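Local coordinates for protein SalCYP truncation (Salinispora tropica, PDB 7ABB) that is a mostly helical protein of the cytochrome P450 family that holds a heme c group in its core, at residues 138-146 / 347-355; 243-251 / 274-282. All blocks are in the same frame, centred on the assembly; numbering follows the deposited sequence.

Contact 1 of 2, residues 138-146 / 347-355. With HEC (heme c), chain B.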
loop_
_atom_site.group_PDB
_atom_site.type_symbol
_atom_site.label_atom_id
_atom_site.label_comp_id
_atom_site.label_asym_id
_atom_site.label_seq_id
_atom_site.Cartn_x
_atom_site.Cartn_y
_atom_site.Cartn_z
ATOM N N TYR A 138 -6.839 -10.759 7.938
ATOM C CA TYR A 138 -7.999 -10.049 7.397
ATOM C C TYR A 138 -7.727 -9.554 5.984
ATOM O O TYR A 138 -8.477 -9.855 5.047
ATOM C CB TYR A 138 -8.319 -8.871 8.319
ATOM C CG TYR A 138 -9.249 -7.822 7.793
ATOM C CD1 TYR A 138 -10.607 -8.064 7.652
ATOM C CD2 TYR A 138 -8.772 -6.568 7.436
ATOM C CE1 TYR A 138 -11.458 -7.082 7.188
ATOM C CE2 TYR A 138 -9.611 -5.597 6.992
ATOM C CZ TYR A 138 -10.940 -5.826 6.894
ATOM O OH TYR A 138 -11.754 -4.828 6.446
ATOM N N VAL A 139 -6.654 -8.796 5.819
ATOM C CA VAL A 139 -6.327 -8.216 4.525
ATOM C C VAL A 139 -6.030 -9.306 3.505
ATOM O O VAL A 139 -6.444 -9.210 2.341
ATOM C CB VAL A 139 -5.154 -7.230 4.673
ATOM C CG1 VAL A 139 -4.637 -6.784 3.305
ATOM C CG2 VAL A 139 -5.601 -6.017 5.472
ATOM N N LEU A 140 -5.274 -10.333 3.896
ATOM C CA LEU A 140 -4.963 -11.397 2.949
ATOM C C LEU A 140 -6.219 -12.149 2.530
ATOM O O LEU A 140 -6.371 -12.488 1.354
ATOM C CB LEU A 140 -3.932 -12.341 3.548
ATOM C CG LEU A 140 -3.540 -13.540 2.683
ATOM C CD1 LEU A 140 -3.014 -13.122 1.318
ATOM C CD2 LEU A 140 -2.518 -14.381 3.447
ATOM N N GLU A 141 -7.125 -12.433 3.468
ATOM C CA GLU A 141 -8.395 -13.058 3.093
ATOM C C GLU A 141 -9.113 -12.209 2.042
ATOM O O GLU A 141 -9.596 -12.729 1.023
ATOM C CB GLU A 141 -9.289 -13.250 4.323
ATOM C CG GLU A 141 -10.683 -13.785 3.985
ATOM C CD GLU A 141 -11.538 -14.130 5.189
ATOM O OE1 GLU A 141 -10.983 -14.425 6.282
ATOM O OE2 GLU A 141 -12.772 -14.070 5.033
ATOM N N ASN A 142 -9.191 -10.900 2.278
ATOM C CA ASN A 142 -9.848 -10.006 1.335
ATOM C C ASN A 142 -9.147 -10.026 -0.021
ATOM O O ASN A 142 -9.804 -9.995 -1.065
ATOM C CB ASN A 142 -9.851 -8.567 1.876
ATOM C CG ASN A 142 -10.628 -8.422 3.152
ATOM O OD1 ASN A 142 -11.624 -9.107 3.384
ATOM N ND2 ASN A 142 -10.173 -7.492 3.997
ATOM N N LEU A 143 -7.808 -10.028 -0.028
ATOM C CA LEU A 143 -7.058 -10.076 -1.289
ATOM C C LEU A 143 -7.386 -11.351 -2.057
ATOM O O LEU A 143 -7.653 -11.318 -3.267
ATOM C CB LEU A 143 -5.557 -10.023 -1.018
ATOM C CG LEU A 143 -4.634 -10.025 -2.244
ATOM C CD1 LEU A 143 -4.870 -8.820 -3.106
ATOM C CD2 LEU A 143 -3.181 -10.108 -1.827
ATOM N N MET A 144 -7.368 -12.490 -1.355
ATOM C CA MET A 144 -7.672 -13.773 -1.972
ATOM C C MET A 144 -9.061 -13.765 -2.582
ATOM O O MET A 144 -9.266 -14.304 -3.678
ATOM C CB MET A 144 -7.532 -14.875 -0.929
ATOM C CG MET A 144 -6.093 -15.098 -0.496
ATOM S SD MET A 144 -5.959 -16.166 0.943
ATOM C CE MET A 144 -6.231 -17.735 0.148
ATOM N N LEU A 145 -10.023 -13.137 -1.905
ATOM C CA LEU A 145 -11.374 -13.071 -2.443
ATOM C C LEU A 145 -11.387 -12.294 -3.747
ATOM O O LEU A 145 -12.014 -12.721 -4.733
ATOM C CB LEU A 145 -12.325 -12.429 -1.430
ATOM C CG LEU A 145 -13.809 -12.384 -1.843
ATOM C CD1 LEU A 145 -14.335 -13.759 -2.113
ATOM C CD2 LEU A 145 -14.668 -11.677 -0.799
ATOM N N ALA A 146 -10.674 -11.159 -3.771
ATOM C CA ALA A 146 -10.696 -10.298 -4.949
ATOM C C ALA A 146 -9.984 -10.959 -6.112
ATOM O O ALA A 146 -10.448 -10.878 -7.255
ATOM C CB ALA A 146 -10.059 -8.939 -4.618
ATOM N N TYR A 347 -10.012 -0.774 -3.219
ATOM C CA TYR A 347 -10.150 -1.963 -2.373
ATOM C C TYR A 347 -9.471 -1.734 -1.033
ATOM O O TYR A 347 -9.994 -2.151 0.007
ATOM C CB TYR A 347 -9.567 -3.198 -3.077
ATOM C CG TYR A 347 -10.108 -4.516 -2.560
ATOM C CD1 TYR A 347 -11.466 -4.741 -2.530
ATOM C CD2 TYR A 347 -9.261 -5.529 -2.161
ATOM C CE1 TYR A 347 -11.982 -5.939 -2.078
ATOM C CE2 TYR A 347 -9.768 -6.747 -1.708
ATOM C CZ TYR A 347 -11.132 -6.935 -1.667
ATOM O OH TYR A 347 -11.678 -8.130 -1.226
ATOM N N ALA A 348 -8.295 -1.112 -1.049
ATOM C CA ALA A 348 -7.607 -0.770 0.195
ATOM C C ALA A 348 -8.462 0.154 1.048
ATOM O O ALA A 348 -8.617 -0.066 2.257
ATOM C CB ALA A 348 -6.253 -0.124 -0.122
ATOM N N ARG A 349 -9.021 1.205 0.447
ATOM C CA ARG A 349 -9.910 2.110 1.170
ATOM C C ARG A 349 -11.070 1.352 1.822
ATOM O O ARG A 349 -11.419 1.602 2.985
ATOM C CB ARG A 349 -10.445 3.173 0.222
ATOM C CG ARG A 349 -9.455 4.266 -0.117
ATOM C CD ARG A 349 -10.015 5.173 -1.177
ATOM N NE ARG A 349 -9.233 6.398 -1.212
ATOM C CZ ARG A 349 -8.534 6.831 -2.249
ATOM N NH1 ARG A 349 -8.518 6.187 -3.414
ATOM N NH2 ARG A 349 -7.835 7.969 -2.126
ATOM N N ALA A 350 -11.716 0.472 1.060
ATOM C CA ALA A 350 -12.851 -0.279 1.607
ATOM C C ALA A 350 -12.407 -1.142 2.777
ATOM O O ALA A 350 -13.109 -1.238 3.793
ATOM C CB ALA A 350 -13.504 -1.134 0.517
ATOM N N GLN A 351 -11.242 -1.775 2.665
ATOM C CA GLN A 351 -10.781 -2.634 3.758
ATOM C C GLN A 351 -10.476 -1.834 5.019
ATOM O O GLN A 351 -10.786 -2.297 6.135
ATOM C CB GLN A 351 -9.541 -3.404 3.339
ATOM C CG GLN A 351 -9.791 -4.454 2.290
ATOM C CD GLN A 351 -8.533 -5.153 1.923
ATOM O OE1 GLN A 351 -8.062 -5.993 2.670
ATOM N NE2 GLN A 351 -7.961 -4.804 0.764
ATOM N N ILE A 352 -9.828 -0.678 4.876
ATOM C CA ILE A 352 -9.455 0.127 6.036
ATOM C C ILE A 352 -10.699 0.665 6.722
ATOM O O ILE A 352 -10.877 0.513 7.938
ATOM C CB ILE A 352 -8.505 1.261 5.606
ATOM C CG1 ILE A 352 -7.190 0.686 5.144
ATOM C CG2 ILE A 352 -8.243 2.220 6.766
ATOM C CD1 ILE A 352 -6.344 1.692 4.329
ATOM N N LEU A 353 -11.576 1.310 5.963
ATOM C CA LEU A 353 -12.776 1.886 6.548
ATOM C C LEU A 353 -13.628 0.814 7.212
ATOM O O LEU A 353 -14.104 0.985 8.337
ATOM C CB LEU A 353 -13.579 2.630 5.495
ATOM C CG LEU A 353 -14.883 3.235 5.986
ATOM C CD1 LEU A 353 -14.649 4.180 7.161
ATOM C CD2 LEU A 353 -15.588 3.951 4.855
ATOM N N THR A 354 -13.854 -0.294 6.515
ATOM C CA THR A 354 -14.714 -1.347 7.051
ATOM C C THR A 354 -14.126 -1.922 8.331
ATOM O O THR A 354 -14.860 -2.156 9.313
ATOM C CB THR A 354 -14.910 -2.436 5.999
ATOM O OG1 THR A 354 -15.529 -1.872 4.838
ATOM C CG2 THR A 354 -15.802 -3.511 6.517
ATOM N N ALA A 355 -12.814 -2.179 8.342
ATOM C CA ALA A 355 -12.200 -2.735 9.551
ATOM C C ALA A 355 -12.354 -1.780 10.710
ATOM O O ALA A 355 -12.699 -2.196 11.824
ATOM C CB ALA A 355 -10.728 -3.028 9.331
HETATM FE FE HEC B . -1.002 -0.425 -4.495
HETATM C CHA HEC B . 0.807 0.481 -7.279
HETATM C CHB HEC B . 0.313 2.272 -2.844
HETATM C CHC HEC B . -2.827 -1.287 -1.723
HETATM C CHD HEC B . -2.011 -3.298 -6.019
HETATM N NA HEC B . 0.297 1.045 -4.962
HETATM C C1A HEC B . 0.915 1.292 -6.188
HETATM C C2A HEC B . 1.703 2.506 -6.151
HETATM C C3A HEC B . 1.540 2.994 -4.907
HETATM C C4A HEC B . 0.682 2.104 -4.164
HETATM C CMA HEC B . 2.168 4.261 -4.300
HETATM C CAA HEC B . 2.525 3.136 -7.331
HETATM C CBA HEC B . 3.956 2.622 -7.432
HETATM C CGA HEC B . 4.677 3.332 -8.566
HETATM O O1A HEC B . 5.825 2.900 -8.818
HETATM O O2A HEC B . 4.091 4.278 -9.156
HETATM N NB HEC B . -1.174 0.304 -2.631
HETATM C C1B HEC B . -0.583 1.459 -2.152
HETATM C C2B HEC B . -1.078 1.677 -0.826
HETATM C C3B HEC B . -1.964 0.708 -0.531
HETATM C C4B HEC B . -2.022 -0.180 -1.640
HETATM C CMB HEC B . -0.624 2.896 0.002
HETATM C CAB HEC B . -2.783 0.393 0.694
HETATM C CBB HEC B . -2.919 1.485 1.705
HETATM N NC HEC B . -2.164 -2.015 -3.974
HETATM C C1C HEC B . -2.895 -2.119 -2.813
HETATM C C2C HEC B . -3.743 -3.278 -2.896
HETATM C C3C HEC B . -3.540 -3.861 -4.099
HETATM C C4C HEC B . -2.530 -3.076 -4.770
HETATM C CMC HEC B . -4.710 -3.701 -1.789
HETATM C CAC HEC B . -4.137 -5.135 -4.722
HETATM C CBC HEC B . -5.453 -5.693 -4.181
HETATM N ND HEC B . -0.641 -1.244 -6.279
HETATM C C1D HEC B . -1.184 -2.460 -6.695
HETATM C C2D HEC B . -0.739 -2.706 -8.031
HETATM C C3D HEC B . 0.129 -1.570 -8.443
HETATM C C4D HEC B . 0.119 -0.688 -7.296
HETATM C CMD HEC B . -1.091 -3.944 -8.866
HETATM C CAD HEC B . 0.859 -1.367 -9.782
HETATM C CBD HEC B . -0.049 -0.563 -10.680
HETATM C CGD HEC B . 0.660 -0.241 -11.982
HETATM O O1D HEC B . -0.019 0.162 -12.950
HETATM O O2D HEC B . 1.897 -0.398 -12.018
HETATM O O HOH W 1 -6.017 -6.804 0.149
#
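Tyr347 of helix 345-362 reaches across to Asn142 of helix 130-147, a pairing that by topology matches helices L and E in the helical core of the cytochrome P450 fold. The two segment axes approach to 11.1 Å at 139°, nearer antiparallel than perpendicular. With CG anti to the backbone N (chi1 -158°), the Tyr347 ring is carried over to the opposite helix, where its OH donates to Asn142 O at 2.6 Å from above the carbonyl plane. Ala146 N, the routine helical donor, comes to that oxygen from the opposite face, so that atom accepts both. Ala146 CB also packs on Tyr347 CE2 at 3.7 Å.

Ala348 faces away from this interface and sets CB 3.6 Å from HEC CAB; from the other helix, Leu143 CD1 meets HEC CBC at 3.4 Å. Next comes Gln351, whose OE1 accepts a hydrogen bond from Asn142 ND2 (2.9 Å, 159°) with the two amide planes almost perpendicular. Its rotation is fixed from both ends, because NE2 donates to a water that donates in turn to Val139 O. Asn142 OD1 is held by Asn114, and its ND2 lies over the centre of the Tyr138 ring. At the end of the segment, Ala355 CB touches Tyr138 CE2 at 3.6 Å, while Tyr138 OH donates to Gln351 O at 2.7 Å, in the carbonyl plane and on a lone pair.

Contact 2 of 2, residues 243-251 / 274-282; sequences HMANGIQHL and EFLRVNSCM. With HEC (heme c), chain B.
His243 meets Leu276 and Asn279 where helix 243-251 crosses the end of helix 274-278, the segment axes 9.7 Å apart at 106°. Leu276 CD2 stands 3.6 Å from the centroid of the His243 ring, over the middle of its face, a well-centred CH-pi contact. A ring carbon, His243 CD2, lies 3.2 Å from HEC CBB, which ties the helix crossing to the heme edge. No direct hydrogen bond joins the segments; water does so instead. One water in the plane of the imidazole bonds to His243 ND1, donates to His243 O and accepts from Asn279 ND2. A second, at NE2, donates to Ser280 OG, which itself donates to Leu276 O.

One turn on, Asn246 lays CB against Asn279 CG at 3.4 Å. Its OD1 is engaged elsewhere, by Leu378 N, and a further water bridges Asn246 O to Asn279 ND2, giving that amide nitrogen two water acceptors. Gly247 puts CA over the face of Phe275, 4.0 Å from the ring centroid, so backbone rather than side chain forms the floor for this ring; Phe275 CG lies anti to its own carbonyl carbon (chi1 -80°), which turns the ring onto the glycine. The Phe275 edge then points at the face of His250 in an offset edge-to-face pair, planes at 68°; His250 NE2 is bound to Asp257. Leu251 CD2 adds a contact at the edge of the ring, 3.9 Å from Phe275 CZ.

On the far side of helix 274-278, Arg277 NE meets Glu274 OE1 at 2.9 Å, and Arg277 NH2 donates to Glu274 OE2, a side-on two-nitrogen salt bridge. This Glu-X-X-Arg pair is the signature of the cytochrome P450 K helix, which here packs on the helix corresponding to the C-terminal part of helix I.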
loop_
_atom_site.group_PDB
_atom_site.type_symbol
_atom_site.label_atom_id
_atom_site.label_comp_id
_atom_site.label_asym_id
_atom_site.label_seq_id
_atom_site.Cartn_x
_atom_site.Cartn_y
_atom_site.Cartn_z
ATOM N N HIS A 243 -1.130 0.637 7.033
ATOM C CA HIS A 243 -2.020 1.789 7.165
ATOM C C HIS A 243 -3.090 1.540 8.224
ATOM O O HIS A 243 -3.401 2.435 9.027
ATOM C CB HIS A 243 -2.650 2.138 5.814
ATOM C CG HIS A 243 -1.852 3.129 5.029
ATOM N ND1 HIS A 243 -1.686 4.441 5.427
ATOM C CD2 HIS A 243 -1.154 2.996 3.877
ATOM C CE1 HIS A 243 -0.949 5.076 4.535
ATOM N NE2 HIS A 243 -0.617 4.223 3.578
ATOM N N MET A 244 -3.627 0.319 8.276
ATOM C CA MET A 244 -4.596 -0.012 9.313
ATOM C C MET A 244 -3.973 0.139 10.686
ATOM O O MET A 244 -4.597 0.674 11.611
ATOM C CB MET A 244 -5.106 -1.442 9.143
ATOM C CG MET A 244 -6.086 -1.627 8.021
ATOM S SD MET A 244 -6.566 -3.358 7.795
ATOM C CE MET A 244 -7.278 -3.669 9.400
ATOM N N ALA A 245 -2.738 -0.334 10.822
ATOM C CA ALA A 245 -2.066 -0.375 12.118
ATOM C C ALA A 245 -1.664 1.020 12.580
ATOM O O ALA A 245 -1.869 1.383 13.745
ATOM C CB ALA A 245 -0.840 -1.283 12.028
ATOM N N ASN A 246 -1.032 1.806 11.707
ATOM C CA ASN A 246 -0.619 3.144 12.116
ATOM C C ASN A 246 -1.812 4.024 12.441
ATOM O O ASN A 246 -1.730 4.859 13.360
ATOM C CB ASN A 246 0.237 3.769 11.019
ATOM C CG ASN A 246 1.676 3.322 11.087
ATOM O OD1 ASN A 246 2.360 3.552 12.087
ATOM N ND2 ASN A 246 2.151 2.686 10.019
ATOM N N GLY A 247 -2.929 3.841 11.730
ATOM C CA GLY A 247 -4.125 4.610 12.037
ATOM C C GLY A 247 -4.722 4.244 13.389
ATOM O O GLY A 247 -5.025 5.124 14.201
ATOM N N ILE A 248 -4.931 2.945 13.641
ATOM C CA ILE A 248 -5.480 2.532 14.936
ATOM C C ILE A 248 -4.507 2.861 16.053
ATOM O O ILE A 248 -4.929 3.189 17.164
ATOM C CB ILE A 248 -5.860 1.037 14.942
ATOM C CG1 ILE A 248 -6.859 0.784 16.069
ATOM C CG2 ILE A 248 -4.664 0.149 15.086
ATOM C CD1 ILE A 248 -8.263 1.239 15.678
ATOM N N GLN A 249 -3.199 2.787 15.799
ATOM C CA GLN A 249 -2.251 3.152 16.845
ATOM C C GLN A 249 -2.413 4.614 17.248
ATOM O O GLN A 249 -2.364 4.952 18.444
ATOM C CB GLN A 249 -0.822 2.868 16.390
ATOM C CG GLN A 249 0.179 3.243 17.467
ATOM C CD GLN A 249 1.599 2.904 17.141
ATOM O OE1 GLN A 249 2.201 2.040 17.769
ATOM N NE2 GLN A 249 2.175 3.641 16.212
ATOM N N HIS A 250 -2.591 5.504 16.269
ATOM C CA HIS A 250 -2.855 6.898 16.578
ATOM C C HIS A 250 -4.130 7.064 17.398
ATOM O O HIS A 250 -4.130 7.764 18.423
ATOM C CB HIS A 250 -2.953 7.708 15.281
ATOM C CG HIS A 250 -3.336 9.131 15.514
ATOM N ND1 HIS A 250 -2.412 10.153 15.522
ATOM C CD2 HIS A 250 -4.543 9.707 15.721
ATOM C CE1 HIS A 250 -3.031 11.296 15.756
ATOM N NE2 HIS A 250 -4.323 11.059 15.876
ATOM N N LEU A 251 -5.240 6.458 16.953
ATOM C CA LEU A 251 -6.485 6.578 17.707
ATOM C C LEU A 251 -6.316 6.055 19.130
ATOM O O LEU A 251 -6.871 6.621 20.081
ATOM C CB LEU A 251 -7.606 5.838 16.984
ATOM C CG LEU A 251 -7.969 6.361 15.585
ATOM C CD1 LEU A 251 -9.009 5.450 14.925
ATOM C CD2 LEU A 251 -8.504 7.772 15.617
ATOM N N GLU A 274 -7.128 11.128 5.624
ATOM C CA GLU A 274 -6.103 11.852 6.354
ATOM C C GLU A 274 -5.048 10.898 6.907
ATOM O O GLU A 274 -3.854 11.227 6.899
ATOM C CB GLU A 274 -6.744 12.688 7.456
ATOM C CG GLU A 274 -5.772 13.432 8.381
ATOM C CD GLU A 274 -5.013 14.571 7.718
ATOM O OE1 GLU A 274 -4.884 14.596 6.457
ATOM O OE2 GLU A 274 -4.535 15.495 8.439
ATOM N N PHE A 275 -5.451 9.710 7.359
ATOM C CA PHE A 275 -4.465 8.730 7.804
ATOM C C PHE A 275 -3.643 8.201 6.635
ATOM O O PHE A 275 -2.431 8.000 6.774
ATOM C CB PHE A 275 -5.136 7.586 8.558
ATOM C CG PHE A 275 -5.465 7.911 9.987
ATOM C CD1 PHE A 275 -4.490 8.345 10.849
ATOM C CD2 PHE A 275 -6.746 7.723 10.465
ATOM C CE1 PHE A 275 -4.804 8.628 12.185
ATOM C CE2 PHE A 275 -7.057 7.976 11.791
ATOM C CZ PHE A 275 -6.094 8.413 12.632
ATOM N N LEU A 276 -4.271 7.999 5.469
ATOM C CA LEU A 276 -3.487 7.607 4.300
ATOM C C LEU A 276 -2.398 8.633 3.996
ATOM O O LEU A 276 -1.239 8.280 3.703
ATOM C CB LEU A 276 -4.408 7.404 3.094
ATOM C CG LEU A 276 -5.265 6.139 3.111
ATOM C CD1 LEU A 276 -6.385 6.232 2.072
ATOM C CD2 LEU A 276 -4.360 4.941 2.859
ATOM N N ARG A 277 -2.747 9.924 4.052
ATOM C CA ARG A 277 -1.749 10.976 3.880
ATOM C C ARG A 277 -0.648 10.858 4.921
ATOM O O ARG A 277 0.538 10.798 4.587
ATOM C CB ARG A 277 -2.419 12.345 3.975
ATOM C CG ARG A 277 -1.437 13.482 3.760
ATOM C CD ARG A 277 -1.982 14.887 4.064
ATOM N NE ARG A 277 -2.225 15.117 5.500
ATOM C CZ ARG A 277 -1.289 15.493 6.364
ATOM N NH1 ARG A 277 -0.041 15.660 5.969
ATOM N NH2 ARG A 277 -1.609 15.672 7.657
ATOM N N VAL A 278 -1.033 10.837 6.204
ATOM C CA VAL A 278 -0.075 10.983 7.294
ATOM C C VAL A 278 0.864 9.784 7.381
ATOM O O VAL A 278 2.041 9.921 7.740
ATOM C CB VAL A 278 -0.870 11.184 8.599
ATOM C CG1 VAL A 278 -0.065 10.775 9.838
ATOM C CG2 VAL A 278 -1.340 12.624 8.654
ATOM N N ASN A 279 0.353 8.581 7.084
ATOM C CA ASN A 279 1.112 7.351 7.278
ATOM C C ASN A 279 1.765 6.843 5.979
ATOM O O ASN A 279 2.251 5.697 5.947
ATOM C CB ASN A 279 0.203 6.311 7.917
ATOM C CG ASN A 279 -0.151 6.707 9.310
ATOM O OD1 ASN A 279 0.730 7.158 10.041
ATOM N ND2 ASN A 279 -1.420 6.561 9.705
ATOM N N SER A 280 1.846 7.676 4.952
ATOM C CA SER A 280 2.531 7.300 3.731
ATOM C C SER A 280 4.028 7.105 3.942
ATOM O O SER A 280 4.690 7.885 4.644
ATOM C CB SER A 280 2.306 8.374 2.663
ATOM O OG SER A 280 0.981 8.339 2.198
ATOM N N CYS A 281 4.583 6.086 3.283
ATOM C CA CYS A 281 5.983 5.755 3.489
ATOM C C CYS A 281 6.658 5.146 2.263
ATOM O O CYS A 281 7.873 4.942 2.276
ATOM C CB CYS A 281 6.116 4.816 4.686
ATOM S SG CYS A 281 5.115 3.341 4.561
ATOM N N MET A 282 5.904 4.837 1.214
ATOM C CA MET A 282 6.565 4.307 0.026
ATOM C C MET A 282 7.416 5.371 -0.649
ATOM O O MET A 282 7.184 6.572 -0.527
ATOM C CB MET A 282 5.548 3.772 -0.978
ATOM C CG MET A 282 4.858 2.548 -0.476
ATOM S SD MET A 282 3.437 2.051 -1.480
ATOM C CE MET A 282 4.226 1.673 -3.026
HETATM FE FE HEC B . -1.002 -0.425 -4.495
HETATM C CHA HEC B . 0.807 0.481 -7.279
HETATM C CHB HEC B . 0.313 2.272 -2.844
HETATM C CHC HEC B . -2.827 -1.287 -1.723
HETATM C CHD HEC B . -2.011 -3.298 -6.019
HETATM N NA HEC B . 0.297 1.045 -4.962
HETATM C C1A HEC B . 0.915 1.292 -6.188
HETATM C C2A HEC B . 1.703 2.506 -6.151
HETATM C C3A HEC B . 1.540 2.994 -4.907
HETATM C C4A HEC B . 0.682 2.104 -4.164
HETATM C CMA HEC B . 2.168 4.261 -4.300
HETATM C CAA HEC B . 2.525 3.136 -7.331
HETATM C CBA HEC B . 3.956 2.622 -7.432
HETATM C CGA HEC B . 4.677 3.332 -8.566
HETATM O O1A HEC B . 5.825 2.900 -8.818
HETATM O O2A HEC B . 4.091 4.278 -9.156
HETATM N NB HEC B . -1.174 0.304 -2.631
HETATM C C1B HEC B . -0.583 1.459 -2.152
HETATM C C2B HEC B . -1.078 1.677 -0.826
HETATM C C3B HEC B . -1.964 0.708 -0.531
HETATM C C4B HEC B . -2.022 -0.180 -1.640
HETATM C CMB HEC B . -0.624 2.896 0.002
HETATM C CAB HEC B . -2.783 0.393 0.694
HETATM C CBB HEC B . -2.919 1.485 1.705
HETATM N NC HEC B . -2.164 -2.015 -3.974
HETATM C C1C HEC B . -2.895 -2.119 -2.813
HETATM C C2C HEC B . -3.743 -3.278 -2.896
HETATM C C3C HEC B . -3.540 -3.861 -4.099
HETATM C C4C HEC B . -2.530 -3.076 -4.770
HETATM C CMC HEC B . -4.710 -3.701 -1.789
HETATM C CAC HEC B . -4.137 -5.135 -4.722
HETATM C CBC HEC B . -5.453 -5.693 -4.181
HETATM N ND HEC B . -0.641 -1.244 -6.279
HETATM C C1D HEC B . -1.184 -2.460 -6.695
HETATM C C2D HEC B . -0.739 -2.706 -8.031
HETATM C C3D HEC B . 0.129 -1.570 -8.443
HETATM C C4D HEC B . 0.119 -0.688 -7.296
HETATM C CMD HEC B . -1.091 -3.944 -8.866
HETATM C CAD HEC B . 0.859 -1.367 -9.782
HETATM C CBD HEC B . -0.049 -0.563 -10.680
HETATM C CGD HEC B . 0.660 -0.241 -11.982
HETATM O O1D HEC B . -0.019 0.162 -12.950
HETATM O O2D HEC B . 1.897 -0.398 -12.018
HETATM O O HOH W 2 -3.149 5.074 7.890
HETATM O O HOH W 3 0.628 5.685 1.157
HETATM O O HOH W 4 1.710 3.000 6.846
HETATM O O HOH W 5 -1.050 7.620 12.415
#

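The centres of contacts 1 and 2 lie 16 Å apart, and the chain visits their segments in the order 138-146, 243-251, 274-282, 347-355, so that contact 2 falls between the two halves of contact 1. Met244 joins them directly: pointing away from helix 268-278, it puts CE 3.5 Å from Ala355 CB and SD 3.7 Å from Val139 CG2, which places helix 238-253 against both helix 130-147 and helix 345-362. Both contacts also touch heme c, through Leu143 and Ala348 in one and His243, Leu276 and Met282 in the other. Together they line part of the heme pocket with packed helices and the loop that follows helix 268-278.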